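Long-range contact in uncharacterized protein (Bacillus subtilis, PDB 5DQV), which probably acts as a metal-dependent nucleotide pyrophosphohydrolase of the HD-domain family: residues R131-F144 / A161-I173. Residues are numbered along the deposited sequence; the frame is centred on the assembly and turned at random.
Sequences RLDAIGAVGIARAF and AYAHFFHKLLRLI
A161 opens the contact by setting its CB 3.4 Å from CE1 of F144, at the start of an apolar packing of helix 161-169 against helix 136-144 in this all-helical HD-domain protein. The two axes approach to 9.9 Å and run at 130°, and no hydrogen bond crosses between the segments. One turn on, F165 has CG anti to its carbonyl carbon (chi1 -69°), which carries the ring across to the facing helix. There its edge is turned to the face of F144 in an offset edge-to-face pair, centroids 5.5 Å apart and planes at 64°, while its CE1 and CZ reach I140 CG1 and A143 CB. F144 also packs on A141 of the second subunit; an alanine in its place would probably leave the F165 edge without its aromatic mate and open a gap beside A161. The wider pi-type turn at 165-169 ends at L169, whose two methyls both lie against A134 O, CD2 at 3.5 Å, while CD1 also meets A143 CB at 4.0 Å. A134 and I135, which L169 and L172 pack on, sit between helices 121-132 and 136-150, a few residues after D130 of the nickel site. L172, last in the type I turn begun by L169, has the largest area buried across this contact. Its CD1 meets A134 CB and I135 CG2, the latter methyl also lying 3.4 Å from L169 O. On the other branch, L172 CD2 lies 3.8 Å from CD of R131, whose extended chain crosses the leucine at about a right angle and brings NH1 to 3.9 Å from the same methyl.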
# COMPACT_ATOMS: atom_id res chain seq x y z
N ARG A 131 14.63 4.44 -9.40
CA ARG A 131 13.31 4.86 -9.88
C ARG A 131 12.42 3.71 -10.35
O ARG A 131 11.22 3.72 -10.12
CB ARG A 131 13.44 5.97 -10.96
CG ARG A 131 13.97 7.21 -10.33
CD ARG A 131 14.04 8.32 -11.28
NE ARG A 131 14.68 9.46 -10.66
CZ ARG A 131 14.57 10.71 -11.06
NH1 ARG A 131 13.79 11.01 -12.09
NH2 ARG A 131 15.23 11.67 -10.42
N LEU A 132 13.00 2.70 -10.96
CA LEU A 132 12.24 1.51 -11.32
C LEU A 132 11.57 0.89 -10.09
O LEU A 132 10.41 0.41 -10.16
CB LEU A 132 13.15 0.51 -12.03
CG LEU A 132 13.54 0.81 -13.48
CD1 LEU A 132 14.57 -0.16 -14.03
CD2 LEU A 132 12.27 0.81 -14.40
N ASP A 133 12.26 0.94 -8.93
CA ASP A 133 11.73 0.32 -7.72
C ASP A 133 10.53 1.13 -7.16
O ASP A 133 9.84 0.68 -6.28
CB ASP A 133 12.84 0.17 -6.65
CG ASP A 133 12.45 -0.73 -5.50
OD1 ASP A 133 12.22 -1.92 -5.75
OD2 ASP A 133 12.43 -0.27 -4.32
N ALA A 134 10.29 2.33 -7.70
CA ALA A 134 9.24 3.23 -7.23
C ALA A 134 7.98 3.13 -8.14
O ALA A 134 7.00 3.84 -7.90
CB ALA A 134 9.75 4.70 -7.18
N ILE A 135 8.04 2.29 -9.16
CA ILE A 135 6.92 2.10 -10.08
C ILE A 135 6.61 0.60 -10.21
O ILE A 135 7.31 -0.24 -9.63
CB ILE A 135 7.14 2.77 -11.47
CG1 ILE A 135 8.35 2.21 -12.22
CG2 ILE A 135 7.27 4.31 -11.34
CD1 ILE A 135 8.52 2.79 -13.65
N GLY A 136 5.53 0.28 -10.91
CA GLY A 136 5.14 -1.11 -11.17
C GLY A 136 4.47 -1.63 -9.93
O GLY A 136 4.10 -0.87 -9.08
N ALA A 137 4.29 -2.94 -9.84
CA ALA A 137 3.66 -3.55 -8.67
C ALA A 137 4.41 -3.21 -7.39
O ALA A 137 3.79 -2.91 -6.35
CB ALA A 137 3.56 -5.10 -8.83
N VAL A 138 5.73 -3.22 -7.47
CA VAL A 138 6.51 -2.87 -6.29
C VAL A 138 6.34 -1.39 -5.92
O VAL A 138 6.16 -1.05 -4.73
CB VAL A 138 8.03 -3.32 -6.40
CG1 VAL A 138 8.64 -2.78 -7.60
CG2 VAL A 138 8.81 -2.82 -5.21
N GLY A 139 6.32 -0.50 -6.92
CA GLY A 139 6.07 0.94 -6.58
C GLY A 139 4.71 1.21 -5.94
O GLY A 139 4.56 2.07 -5.03
N ILE A 140 3.71 0.46 -6.40
CA ILE A 140 2.36 0.57 -5.84
C ILE A 140 2.40 0.24 -4.37
O ILE A 140 1.89 0.99 -3.50
CB ILE A 140 1.38 -0.36 -6.61
CG1 ILE A 140 1.03 0.24 -7.98
CG2 ILE A 140 0.06 -0.55 -5.85
CD1 ILE A 140 0.57 -0.81 -8.95
N ALA A 141 3.05 -0.88 -4.05
CA ALA A 141 3.14 -1.34 -2.65
C ALA A 141 3.85 -0.30 -1.82
O ALA A 141 3.41 0.05 -0.69
CB ALA A 141 3.86 -2.66 -2.56
N ARG A 142 4.91 0.24 -2.38
CA ARG A 142 5.71 1.20 -1.62
C ARG A 142 4.93 2.49 -1.36
O ARG A 142 5.02 3.05 -0.28
CB ARG A 142 7.03 1.46 -2.32
CG ARG A 142 7.99 0.30 -2.24
CD ARG A 142 9.27 0.64 -2.99
NE ARG A 142 10.03 1.61 -2.21
CZ ARG A 142 10.87 2.52 -2.69
NH1 ARG A 142 11.13 2.64 -3.99
NH2 ARG A 142 11.47 3.32 -1.84
N ALA A 143 4.15 2.92 -2.34
CA ALA A 143 3.37 4.17 -2.21
C ALA A 143 2.36 4.04 -1.08
O ALA A 143 2.21 4.95 -0.26
CB ALA A 143 2.65 4.49 -3.50
N PHE A 144 1.67 2.91 -1.05
CA PHE A 144 0.66 2.70 -0.04
C PHE A 144 1.28 2.47 1.34
O PHE A 144 0.75 2.95 2.35
CB PHE A 144 -0.30 1.60 -0.46
CG PHE A 144 -1.22 2.01 -1.59
CD1 PHE A 144 -2.09 3.09 -1.44
CD2 PHE A 144 -1.19 1.36 -2.78
CE1 PHE A 144 -2.90 3.52 -2.51
CE2 PHE A 144 -2.03 1.78 -3.86
CZ PHE A 144 -2.88 2.82 -3.71
N ALA A 161 -1.82 8.77 -1.42
CA ALA A 161 -1.06 7.91 -2.28
C ALA A 161 -1.51 8.11 -3.72
O ALA A 161 -0.69 8.22 -4.64
CB ALA A 161 -1.23 6.41 -1.86
N TYR A 162 -2.83 8.20 -3.90
CA TYR A 162 -3.43 8.33 -5.24
C TYR A 162 -2.91 9.60 -5.89
O TYR A 162 -2.46 9.59 -7.03
CB TYR A 162 -4.95 8.37 -5.17
CG TYR A 162 -5.63 8.23 -6.53
CD1 TYR A 162 -5.65 7.02 -7.20
CD2 TYR A 162 -6.27 9.31 -7.13
CE1 TYR A 162 -6.31 6.86 -8.43
CE2 TYR A 162 -6.89 9.19 -8.38
CZ TYR A 162 -6.93 7.94 -9.01
OH TYR A 162 -7.55 7.82 -10.26
N ALA A 163 -2.91 10.69 -5.14
CA ALA A 163 -2.37 11.94 -5.65
C ALA A 163 -0.90 11.79 -6.04
O ALA A 163 -0.44 12.37 -7.06
CB ALA A 163 -2.56 13.10 -4.62
N HIS A 164 -0.16 11.01 -5.25
CA HIS A 164 1.26 10.83 -5.47
C HIS A 164 1.54 10.08 -6.80
O HIS A 164 2.55 10.35 -7.42
CB HIS A 164 1.87 10.10 -4.28
CG HIS A 164 3.35 9.92 -4.36
ND1 HIS A 164 4.23 10.98 -4.30
CD2 HIS A 164 4.11 8.80 -4.36
CE1 HIS A 164 5.47 10.51 -4.33
NE2 HIS A 164 5.42 9.19 -4.37
N PHE A 165 0.69 9.15 -7.20
CA PHE A 165 0.77 8.53 -8.51
C PHE A 165 0.76 9.57 -9.62
O PHE A 165 1.62 9.53 -10.50
CB PHE A 165 -0.38 7.54 -8.77
CG PHE A 165 -0.31 6.27 -7.93
CD1 PHE A 165 0.76 5.44 -8.01
CD2 PHE A 165 -1.30 5.95 -7.02
CE1 PHE A 165 0.84 4.27 -7.17
CE2 PHE A 165 -1.21 4.80 -6.20
CZ PHE A 165 -0.17 3.98 -6.28
N PHE A 166 -0.22 10.47 -9.59
CA PHE A 166 -0.37 11.49 -10.66
C PHE A 166 0.72 12.53 -10.65
O PHE A 166 1.22 12.95 -11.70
CB PHE A 166 -1.77 12.14 -10.61
CG PHE A 166 -2.83 11.20 -11.09
CD1 PHE A 166 -3.33 10.23 -10.25
CD2 PHE A 166 -3.25 11.21 -12.43
CE1 PHE A 166 -4.27 9.29 -10.72
CE2 PHE A 166 -4.21 10.32 -12.87
CZ PHE A 166 -4.71 9.34 -12.03
N HIS A 167 1.10 12.95 -9.46
CA HIS A 167 2.04 14.04 -9.33
C HIS A 167 3.48 13.59 -9.55
O HIS A 167 4.27 14.37 -10.03
CB HIS A 167 1.88 14.70 -7.97
CG HIS A 167 0.59 15.45 -7.83
ND1 HIS A 167 0.20 16.43 -8.73
CD2 HIS A 167 -0.37 15.40 -6.88
CE1 HIS A 167 -0.96 16.93 -8.35
NE2 HIS A 167 -1.33 16.33 -7.23
N LYS A 168 3.82 12.35 -9.18
CA LYS A 168 5.23 11.92 -9.24
C LYS A 168 5.46 10.56 -9.93
O LYS A 168 6.26 10.46 -10.86
CB LYS A 168 5.82 11.88 -7.84
CG LYS A 168 7.35 11.75 -7.83
CD LYS A 168 7.92 11.00 -6.61
CE LYS A 168 9.47 10.87 -6.69
NZ LYS A 168 9.99 9.46 -6.43
N LEU A 169 4.78 9.51 -9.48
CA LEU A 169 5.21 8.16 -9.87
C LEU A 169 4.96 7.89 -11.36
O LEU A 169 5.83 7.32 -12.06
CB LEU A 169 4.51 7.11 -9.01
CG LEU A 169 4.82 7.25 -7.52
CD1 LEU A 169 4.15 6.12 -6.81
CD2 LEU A 169 6.33 7.19 -7.27
N LEU A 170 3.82 8.41 -11.87
CA LEU A 170 3.47 8.28 -13.31
C LEU A 170 4.36 9.10 -14.23
O LEU A 170 4.27 8.97 -15.44
CB LEU A 170 1.95 8.54 -13.56
CG LEU A 170 1.04 7.47 -12.95
CD1 LEU A 170 -0.51 7.84 -13.01
CD2 LEU A 170 1.31 6.08 -13.59
N ARG A 171 5.20 9.97 -13.68
CA ARG A 171 6.13 10.74 -14.49
C ARG A 171 7.52 10.18 -14.55
O ARG A 171 8.33 10.62 -15.39
CB ARG A 171 6.24 12.16 -13.95
CG ARG A 171 4.92 12.82 -13.96
CD ARG A 171 4.97 14.16 -13.29
NE ARG A 171 3.59 14.57 -13.03
CZ ARG A 171 3.17 15.82 -12.99
NH1 ARG A 171 4.03 16.82 -13.15
NH2 ARG A 171 1.89 16.06 -12.77
N LEU A 172 7.80 9.18 -13.73
CA LEU A 172 9.17 8.68 -13.63
C LEU A 172 9.65 8.06 -14.94
O LEU A 172 10.84 8.20 -15.30
CB LEU A 172 9.26 7.69 -12.44
CG LEU A 172 9.23 8.36 -11.09
CD1 LEU A 172 9.27 7.28 -9.94
CD2 LEU A 172 10.36 9.39 -10.99
N ILE A 173 8.74 7.42 -15.69
CA ILE A 173 9.14 6.78 -16.95
C ILE A 173 9.75 7.79 -17.95
O ILE A 173 10.67 7.44 -18.72
CB ILE A 173 7.96 6.00 -17.62
CG1 ILE A 173 8.44 5.27 -18.89
CG2 ILE A 173 6.77 6.92 -17.94
CD1 ILE A 173 7.97 3.85 -18.99